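Local coordinates for protein 30kLP (Treponema pallidum, PDB 3K8G) that is a lipidated outer-membrane-associated protein that alters membrane permeability at acidic pH and might be involved in ligand transport, at residues Ile173-Asn178 / Ile252-Ser257; Leu191-Arg196 / Tyr200-Ser205. One frame throughout, in Å; residues are numbered along the deposited sequence.

Contact 1 (Ile173-Asn178 / Ile252-Ser257); sequences ITKLLN and ISSLYS
Lys175 reaches across to Ser254 and ties the end of helix 169-176 to the end of helix 245-253. Ile173, the first residue of 173-178, packs instead on Met189 and Leu204 of the underlying strands, while Thr174 turns its hydroxyl back to the carbonyl of His171. The side chain of Lys175 sets out with CG anti to the carbonyl carbon (chi1 -66°) and runs extended through CD and CE. A bend at chi4 (-118°) then swings the ammonium group onto the serine, NZ lying 2.7 Å from Ser254 OG. The gap bridged is wide, with the CA atoms of Lys175 and Ser254 9.2 Å apart. Next comes Leu176, which packs on Leu191 and whose carbonyl oxygen accepts a hydrogen bond from NH1 of Arg247, a second polar link to helix 245-253. Leu177 leaves helical geometry, its N still bonded to Ile173 O at 2.9 Å.

On the other side, Ser254 is the second residue of the type I beta turn from Ser253 to Tyr256, and its OG is gripped twice: it accepts from the lysine and gives its own proton to the carbonyl of Val251, one turn back. The link thus joins the probable amphipathic helices 7 and 9 by one long lysine arm; the two segments bury just 98 Å² between them, nearly all of it from Lys175 and Ser254. Because cavity opening separates helix 9 from helix 7, this bond and that of Arg247 would probably have to be exchanged for water when helix 9 moves off.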
ATOM      1  N   ILE A 173      -8.399 -12.777   0.106  1.00 27.10           N
ATOM      2  CA  ILE A 173      -8.729 -13.536   1.326  1.00 28.43           C
ATOM      3  C   ILE A 173      -8.086 -14.926   1.375  1.00 27.94           C
ATOM      4  O   ILE A 173      -7.664 -15.391   2.442  1.00 28.32           O
ATOM      5  CB  ILE A 173     -10.262 -13.648   1.557  1.00 27.91           C
ATOM      6  CG1 ILE A 173     -10.557 -14.103   2.991  1.00 31.13           C
ATOM      7  CG2 ILE A 173     -10.911 -14.639   0.601  1.00 29.08           C
ATOM      8  CD1 ILE A 173     -10.315 -13.061   4.048  1.00 31.92           C
ATOM      9  N   THR A 174      -7.994 -15.579   0.224  1.00 27.66           N
ATOM     10  CA  THR A 174      -7.353 -16.882   0.141  1.00 28.10           C
ATOM     11  C   THR A 174      -5.859 -16.764   0.473  1.00 29.42           C
ATOM     12  O   THR A 174      -5.306 -17.609   1.205  1.00 27.28           O
ATOM     13  CB  THR A 174      -7.565 -17.535  -1.245  1.00 29.73           C
ATOM     14  OG1 THR A 174      -6.784 -16.857  -2.240  1.00 32.31           O
ATOM     15  CG2 THR A 174      -9.026 -17.478  -1.642  1.00 31.36           C
ATOM     16  N   LYS A 175      -5.215 -15.706  -0.031  1.00 27.80           N
ATOM     17  CA  LYS A 175      -3.805 -15.461   0.296  1.00 31.39           C
ATOM     18  C   LYS A 175      -3.669 -15.192   1.776  1.00 32.84           C
ATOM     19  O   LYS A 175      -2.832 -15.781   2.464  1.00 32.50           O
ATOM     20  CB  LYS A 175      -3.250 -14.233  -0.435  1.00 31.50           C
ATOM     21  CG  LYS A 175      -3.156 -14.347  -1.942  1.00 36.38           C
ATOM     22  CD  LYS A 175      -2.990 -12.941  -2.542  1.00 37.02           C
ATOM     23  CE  LYS A 175      -2.768 -13.006  -4.046  1.00 38.78           C
ATOM     24  NZ  LYS A 175      -1.447 -12.441  -4.454  1.00 41.64           N
ATOM     25  N   LEU A 176      -4.488 -14.271   2.261  1.00 35.78           N
ATOM     26  CA  LEU A 176      -4.365 -13.807   3.625  1.00 39.09           C
ATOM     27  C   LEU A 176      -4.600 -14.941   4.606  1.00 41.50           C
ATOM     28  O   LEU A 176      -3.937 -15.017   5.639  1.00 43.93           O
ATOM     29  CB  LEU A 176      -5.309 -12.627   3.880  1.00 38.30           C
ATOM     30  CG  LEU A 176      -5.208 -11.954   5.245  1.00 41.07           C
ATOM     31  CD1 LEU A 176      -3.915 -11.158   5.387  1.00 36.23           C
ATOM     32  CD2 LEU A 176      -6.423 -11.065   5.443  1.00 38.69           C
ATOM     33  N   LEU A 177      -5.503 -15.853   4.269  1.00 43.46           N
ATOM     34  CA  LEU A 177      -5.825 -16.949   5.171  1.00 46.21           C
ATOM     35  C   LEU A 177      -5.026 -18.226   4.887  1.00 47.56           C
ATOM     36  O   LEU A 177      -5.265 -19.253   5.507  1.00 47.39           O
ATOM     37  CB  LEU A 177      -7.339 -17.201   5.197  1.00 46.50           C
ATOM     38  CG  LEU A 177      -8.296 -15.999   5.357  1.00 47.36           C
ATOM     39  CD1 LEU A 177      -9.677 -16.456   5.765  1.00 50.10           C
ATOM     40  CD2 LEU A 177      -7.796 -14.913   6.320  1.00 48.40           C
ATOM     41  N   ASN A 178      -4.067 -18.132   3.961  1.00 49.74           N
ATOM     42  CA  ASN A 178      -3.139 -19.217   3.599  1.00 52.14           C
ATOM     43  C   ASN A 178      -3.771 -20.400   2.845  1.00 53.73           C
ATOM     44  O   ASN A 178      -3.137 -21.448   2.675  1.00 53.04           O
ATOM     45  CB  ASN A 178      -2.345 -19.704   4.824  1.00 52.78           C
ATOM     46  CG  ASN A 178      -0.893 -20.027   4.501  1.00 54.89           C
ATOM     47  OD1 ASN A 178      -0.498 -20.100   3.333  1.00 58.15           O
ATOM     48  ND2 ASN A 178      -0.088 -20.219   5.543  1.00 56.14           N
ATOM     49  N   ILE A 252       1.569  -9.085   0.377  1.00 20.13           N
ATOM     50  CA  ILE A 252       1.574  -7.806  -0.327  1.00 19.93           C
ATOM     51  C   ILE A 252       2.487  -7.779  -1.574  1.00 21.49           C
ATOM     52  O   ILE A 252       2.127  -7.216  -2.619  1.00 19.41           O
ATOM     53  CB  ILE A 252       1.941  -6.661   0.652  1.00 19.54           C
ATOM     54  CG1 ILE A 252       0.818  -6.524   1.699  1.00 22.41           C
ATOM     55  CG2 ILE A 252       2.195  -5.376  -0.111  1.00 16.73           C
ATOM     56  CD1 ILE A 252       1.091  -5.540   2.821  1.00 24.17           C
ATOM     57  N   SER A 253       3.670  -8.374  -1.441  1.00 22.28           N
ATOM     58  CA  SER A 253       4.659  -8.462  -2.503  1.00 24.47           C
ATOM     59  C   SER A 253       4.112  -9.240  -3.677  1.00 24.13           C
ATOM     60  O   SER A 253       4.363  -8.889  -4.827  1.00 27.72           O
ATOM     61  CB  SER A 253       5.901  -9.202  -1.982  1.00 23.36           C
ATOM     62  OG  SER A 253       6.622  -8.373  -1.106  1.00 29.69           O
ATOM     63  N   SER A 254       3.341 -10.279  -3.381  1.00 25.21           N
ATOM     64  CA  SER A 254       2.826 -11.189  -4.398  1.00 25.76           C
ATOM     65  C   SER A 254       1.810 -10.545  -5.359  1.00 25.03           C
ATOM     66  O   SER A 254       1.407 -11.187  -6.326  1.00 26.09           O
ATOM     67  CB  SER A 254       2.209 -12.423  -3.753  1.00 24.92           C
ATOM     68  OG  SER A 254       0.954 -12.094  -3.185  1.00 29.09           O
ATOM     69  N   LEU A 255       1.376  -9.310  -5.079  1.00 23.39           N
ATOM     70  CA  LEU A 255       0.531  -8.552  -6.020  1.00 22.69           C
ATOM     71  C   LEU A 255       1.282  -8.331  -7.335  1.00 22.82           C
ATOM     72  O   LEU A 255       0.700  -8.394  -8.427  1.00 22.15           O
ATOM     73  CB  LEU A 255       0.132  -7.188  -5.407  1.00 21.94           C
ATOM     74  CG  LEU A 255      -0.911  -7.201  -4.275  1.00 23.41           C
ATOM     75  CD1 LEU A 255      -1.072  -5.833  -3.570  1.00 17.64           C
ATOM     76  CD2 LEU A 255      -2.278  -7.699  -4.829  1.00 23.48           C
ATOM     77  N   TYR A 256       2.579  -8.045  -7.207  1.00 25.14           N
ATOM     78  CA  TYR A 256       3.457  -7.801  -8.332  1.00 28.60           C
ATOM     79  C   TYR A 256       4.171  -9.105  -8.705  1.00 31.85           C
ATOM     80  O   TYR A 256       4.695  -9.791  -7.833  1.00 30.58           O
ATOM     81  CB  TYR A 256       4.500  -6.733  -7.980  1.00 29.05           C
ATOM     82  CG  TYR A 256       5.435  -6.426  -9.137  1.00 28.79           C
ATOM     83  CD1 TYR A 256       5.012  -5.645 -10.191  1.00 26.69           C
ATOM     84  CD2 TYR A 256       6.733  -6.951  -9.184  1.00 28.49           C
ATOM     85  CE1 TYR A 256       5.843  -5.367 -11.260  1.00 27.56           C
ATOM     86  CE2 TYR A 256       7.587  -6.666 -10.259  1.00 27.51           C
ATOM     87  CZ  TYR A 256       7.127  -5.863 -11.292  1.00 28.03           C
ATOM     88  OH  TYR A 256       7.926  -5.563 -12.380  1.00 27.57           O
ATOM     89  N   SER A 257       4.209  -9.401 -10.004  1.00 35.58           N
ATOM     90  CA  SER A 257       4.726 -10.665 -10.560  1.00 39.65           C
ATOM     91  C   SER A 257       3.627 -11.733 -10.595  1.00 41.73           C
ATOM     92  O   SER A 257       2.543 -11.511 -11.156  1.00 43.86           O
ATOM     93  CB  SER A 257       5.971 -11.178  -9.809  1.00 40.52           C
ATOM     94  OG  SER A 257       7.130 -10.435 -10.162  1.00 42.31           O
TER

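Contact 2 (Leu191-Arg196 / Tyr200-Ser205)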
ATOM      1  N   LEU A 191      -9.130  -3.962   5.115  1.00 12.66           N
ATOM      2  CA  LEU A 191      -8.250  -4.692   6.021  1.00 12.38           C
ATOM      3  C   LEU A 191      -7.423  -3.719   6.817  1.00 12.45           C
ATOM      4  O   LEU A 191      -6.745  -2.861   6.224  1.00 10.25           O
ATOM      5  CB  LEU A 191      -7.321  -5.616   5.200  1.00 12.14           C
ATOM      6  CG  LEU A 191      -6.212  -6.383   5.902  1.00 14.16           C
ATOM      7  CD1 LEU A 191      -6.837  -7.374   6.913  1.00 12.58           C
ATOM      8  CD2 LEU A 191      -5.347  -7.095   4.863  1.00 14.55           C
ATOM      9  N   TYR A 192      -7.428  -3.872   8.150  1.00 11.08           N
ATOM     10  CA  TYR A 192      -6.725  -2.935   9.066  1.00  9.64           C
ATOM     11  C   TYR A 192      -5.866  -3.765  10.011  1.00 11.45           C
ATOM     12  O   TYR A 192      -6.400  -4.685  10.655  1.00 11.85           O
ATOM     13  CB  TYR A 192      -7.743  -2.070   9.848  1.00 12.04           C
ATOM     14  CG  TYR A 192      -8.680  -1.373   8.880  1.00 10.35           C
ATOM     15  CD1 TYR A 192      -8.258  -0.230   8.185  1.00 14.31           C
ATOM     16  CD2 TYR A 192      -9.961  -1.874   8.626  1.00 12.77           C
ATOM     17  CE1 TYR A 192      -9.120   0.407   7.242  1.00  8.17           C
ATOM     18  CE2 TYR A 192     -10.822  -1.235   7.678  1.00 13.47           C
ATOM     19  CZ  TYR A 192     -10.366  -0.106   7.005  1.00  8.51           C
ATOM     20  OH  TYR A 192     -11.193   0.527   6.066  1.00  9.46           O
ATOM     21  N   LEU A 193      -4.555  -3.486  10.032  1.00 11.54           N
ATOM     22  CA  LEU A 193      -3.577  -4.319  10.760  1.00 13.52           C
ATOM     23  C   LEU A 193      -2.760  -3.487  11.721  1.00 14.90           C
ATOM     24  O   LEU A 193      -2.479  -2.312  11.453  1.00 14.28           O
ATOM     25  CB  LEU A 193      -2.631  -5.059   9.792  1.00 13.65           C
ATOM     26  CG  LEU A 193      -3.253  -5.711   8.536  1.00 16.74           C
ATOM     27  CD1 LEU A 193      -3.079  -4.855   7.279  1.00 15.24           C
ATOM     28  CD2 LEU A 193      -2.715  -7.142   8.267  1.00 14.94           C
ATOM     29  N   THR A 194      -2.331  -4.100  12.829  1.00 14.74           N
ATOM     30  CA  THR A 194      -1.472  -3.370  13.761  1.00 17.37           C
ATOM     31  C   THR A 194      -0.427  -4.352  14.334  1.00 15.89           C
ATOM     32  O   THR A 194      -0.728  -5.521  14.591  1.00 14.10           O
ATOM     33  CB  THR A 194      -2.328  -2.663  14.861  1.00 19.26           C
ATOM     34  OG1 THR A 194      -1.547  -1.656  15.517  1.00 25.30           O
ATOM     35  CG2 THR A 194      -2.847  -3.645  15.878  1.00 20.03           C
ATOM     36  N   ALA A 195       0.805  -3.888  14.430  1.00 16.13           N
ATOM     37  CA  ALA A 195       1.923  -4.775  14.737  1.00 17.54           C
ATOM     38  C   ALA A 195       1.853  -5.186  16.198  1.00 17.91           C
ATOM     39  O   ALA A 195       1.554  -4.352  17.064  1.00 17.94           O
ATOM     40  CB  ALA A 195       3.230  -4.089  14.451  1.00 16.53           C
ATOM     41  N   ARG A 196       2.065  -6.476  16.444  1.00 19.55           N
ATOM     42  CA  ARG A 196       2.349  -6.999  17.799  1.00 21.55           C
ATOM     43  C   ARG A 196       3.574  -7.905  17.689  1.00 21.42           C
ATOM     44  O   ARG A 196       3.488  -8.971  17.080  1.00 19.68           O
ATOM     45  CB  ARG A 196       1.195  -7.845  18.320  1.00 22.73           C
ATOM     46  CG  ARG A 196      -0.101  -7.100  18.597  1.00 26.30           C
ATOM     47  CD  ARG A 196      -0.045  -6.305  19.887  1.00 37.13           C
ATOM     48  NE  ARG A 196      -1.117  -5.312  19.927  1.00 40.64           N
ATOM     49  CZ  ARG A 196      -2.238  -5.433  20.636  1.00 45.88           C
ATOM     50  NH1 ARG A 196      -2.445  -6.508  21.409  1.00 42.40           N
ATOM     51  NH2 ARG A 196      -3.156  -4.470  20.571  1.00 46.43           N
ATOM     52  N   TYR A 200       1.125  -9.374  13.002  1.00 19.50           N
ATOM     53  CA  TYR A 200       0.107  -8.341  12.865  1.00 18.27           C
ATOM     54  C   TYR A 200      -1.231  -8.866  13.334  1.00 16.44           C
ATOM     55  O   TYR A 200      -1.604  -9.973  12.982  1.00 20.67           O
ATOM     56  CB  TYR A 200       0.041  -7.830  11.385  1.00 13.91           C
ATOM     57  CG  TYR A 200       1.086  -6.770  11.150  1.00 14.62           C
ATOM     58  CD1 TYR A 200       2.413  -7.109  10.936  1.00 16.03           C
ATOM     59  CD2 TYR A 200       0.761  -5.415  11.240  1.00 10.04           C
ATOM     60  CE1 TYR A 200       3.402  -6.116  10.755  1.00 19.03           C
ATOM     61  CE2 TYR A 200       1.744  -4.418  11.074  1.00 10.93           C
ATOM     62  CZ  TYR A 200       3.045  -4.777  10.816  1.00 10.54           C
ATOM     63  OH  TYR A 200       3.989  -3.770  10.668  1.00 14.57           O
ATOM     64  N   LEU A 201      -1.935  -8.082  14.156  1.00 15.71           N
ATOM     65  CA  LEU A 201      -3.323  -8.338  14.511  1.00 16.96           C
ATOM     66  C   LEU A 201      -4.188  -7.612  13.477  1.00 17.56           C
ATOM     67  O   LEU A 201      -3.833  -6.496  13.086  1.00 17.24           O
ATOM     68  CB  LEU A 201      -3.636  -7.682  15.856  1.00 19.84           C
ATOM     69  CG  LEU A 201      -3.710  -8.543  17.114  1.00 29.41           C
ATOM     70  CD1 LEU A 201      -3.440  -7.658  18.318  1.00 35.68           C
ATOM     71  CD2 LEU A 201      -5.070  -9.244  17.240  1.00 36.23           C
ATOM     72  N   TYR A 202      -5.298  -8.197  13.049  1.00 15.00           N
ATOM     73  CA  TYR A 202      -6.112  -7.470  12.032  1.00 17.04           C
ATOM     74  C   TYR A 202      -7.607  -7.585  12.205  1.00 15.97           C
ATOM     75  O   TYR A 202      -8.099  -8.486  12.908  1.00 13.97           O
ATOM     76  CB  TYR A 202      -5.707  -7.856  10.598  1.00 14.25           C
ATOM     77  CG  TYR A 202      -5.954  -9.291  10.258  1.00 19.52           C
ATOM     78  CD1 TYR A 202      -4.917 -10.221  10.342  1.00 23.68           C
ATOM     79  CD2 TYR A 202      -7.218  -9.731   9.859  1.00 18.05           C
ATOM     80  CE1 TYR A 202      -5.125 -11.551  10.043  1.00 23.49           C
ATOM     81  CE2 TYR A 202      -7.438 -11.068   9.567  1.00 19.68           C
ATOM     82  CZ  TYR A 202      -6.379 -11.959   9.652  1.00 24.47           C
ATOM     83  OH  TYR A 202      -6.578 -13.276   9.352  1.00 29.86           O
ATOM     84  N   THR A 203      -8.328  -6.647  11.570  1.00 16.66           N
ATOM     85  CA  THR A 203      -9.767  -6.745  11.428  1.00 17.07           C
ATOM     86  C   THR A 203      -9.985  -6.540   9.955  1.00 16.13           C
ATOM     87  O   THR A 203      -9.306  -5.712   9.325  1.00 15.45           O
ATOM     88  CB  THR A 203     -10.555  -5.589  12.106  1.00 20.09           C
ATOM     89  OG1 THR A 203     -10.120  -5.405  13.444  1.00 30.58           O
ATOM     90  CG2 THR A 203     -12.042  -5.912  12.146  1.00 20.34           C
ATOM     91  N   LEU A 204     -10.962  -7.246   9.419  1.00 13.96           N
ATOM     92  CA  LEU A 204     -11.339  -7.028   8.026  1.00 15.08           C
ATOM     93  C   LEU A 204     -12.842  -7.121   7.868  1.00 15.56           C
ATOM     94  O   LEU A 204     -13.560  -7.718   8.709  1.00 15.31           O
ATOM     95  CB  LEU A 204     -10.595  -7.980   7.077  1.00 14.63           C
ATOM     96  CG  LEU A 204     -10.867  -9.496   7.122  1.00 18.39           C
ATOM     97  CD1 LEU A 204     -12.137  -9.889   6.312  1.00 16.45           C
ATOM     98  CD2 LEU A 204      -9.670 -10.269   6.576  1.00 16.71           C
ATOM     99  N   SER A 205     -13.315  -6.490   6.800  1.00 14.61           N
ATOM    100  CA  SER A 205     -14.667  -6.614   6.386  1.00 16.95           C
ATOM    101  C   SER A 205     -14.616  -7.059   4.928  1.00 17.82           C
ATOM    102  O   SER A 205     -13.825  -6.526   4.135  1.00 18.66           O
ATOM    103  CB  SER A 205     -15.340  -5.254   6.530  1.00 17.39           C
ATOM    104  OG  SER A 205     -16.692  -5.326   6.144  1.00 25.53           O
TER
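Arg196 lays its guanidinium flat over the end of Leu201, so that CD1 of the leucine sits 3.3 Å above the centre of the group. A bend at chi2 (-76°) brings the guanidinium there, and Arg196 CG also meets Leu201 CD1 at 3.4 Å; the arginine touches a neighbouring molecule in the crystal, which may influence its pose. The face that carries Leu201 also holds Thr194, with CG2 alongside Leu201 CB, and further along it Tyr192 and Thr203.

On the other face the Tyr200 ring lies across the facing strand and receives Ala195: the methyl CB stands 4.0 Å from the ring centroid, a CH-pi contact over the face. Leu193 CB meets CD2 of the Tyr200 ring obliquely, 3.7 Å away, and its branch fills the notch beside Tyr202 CB. Leu191 CD1 then wedges between Tyr202 CD2 and Leu204 CB, 3.8 Å from each. Four backbone hydrogen bonds of 2.8 to 2.9 Å, in the pairs Tyr192-Thr203 and Thr194-Leu201, fix this antiparallel register.

The hairpin is flanked by strands 162-166 and 235-244, each bonded to it through the backbone. Leu191 and Leu204 lie beneath helix 169-176; Leu193 and Tyr200 pack against helix 245-253, and the Tyr200 hydroxyl is hydrogen-bonded to Asn30, just ahead of helix 31-41.

Overall arrangement
Contacts 1 and 2 have centres about 15 Å apart and form two layers: the hairpin of contact 2 is the floor on which the helices joined by contact 1 rest. They meet directly through helix 169-176. Leu176 CD2 touches Leu204 CD2 at 3.5 Å, and Leu177 CD2 lies 3.7 Å from Tyr202 OH. The helix is therefore held to the strands by apolar packing but to segment 252-257 by a polar bridge. This contrast fits a half-barrel whose cavity opens when helix 9 moves away from helix 7. On the hairpin's other face, Thr203 OG1 makes a weak hydrogen bond to a pentanediol molecule, probably from the crystallisation liquor.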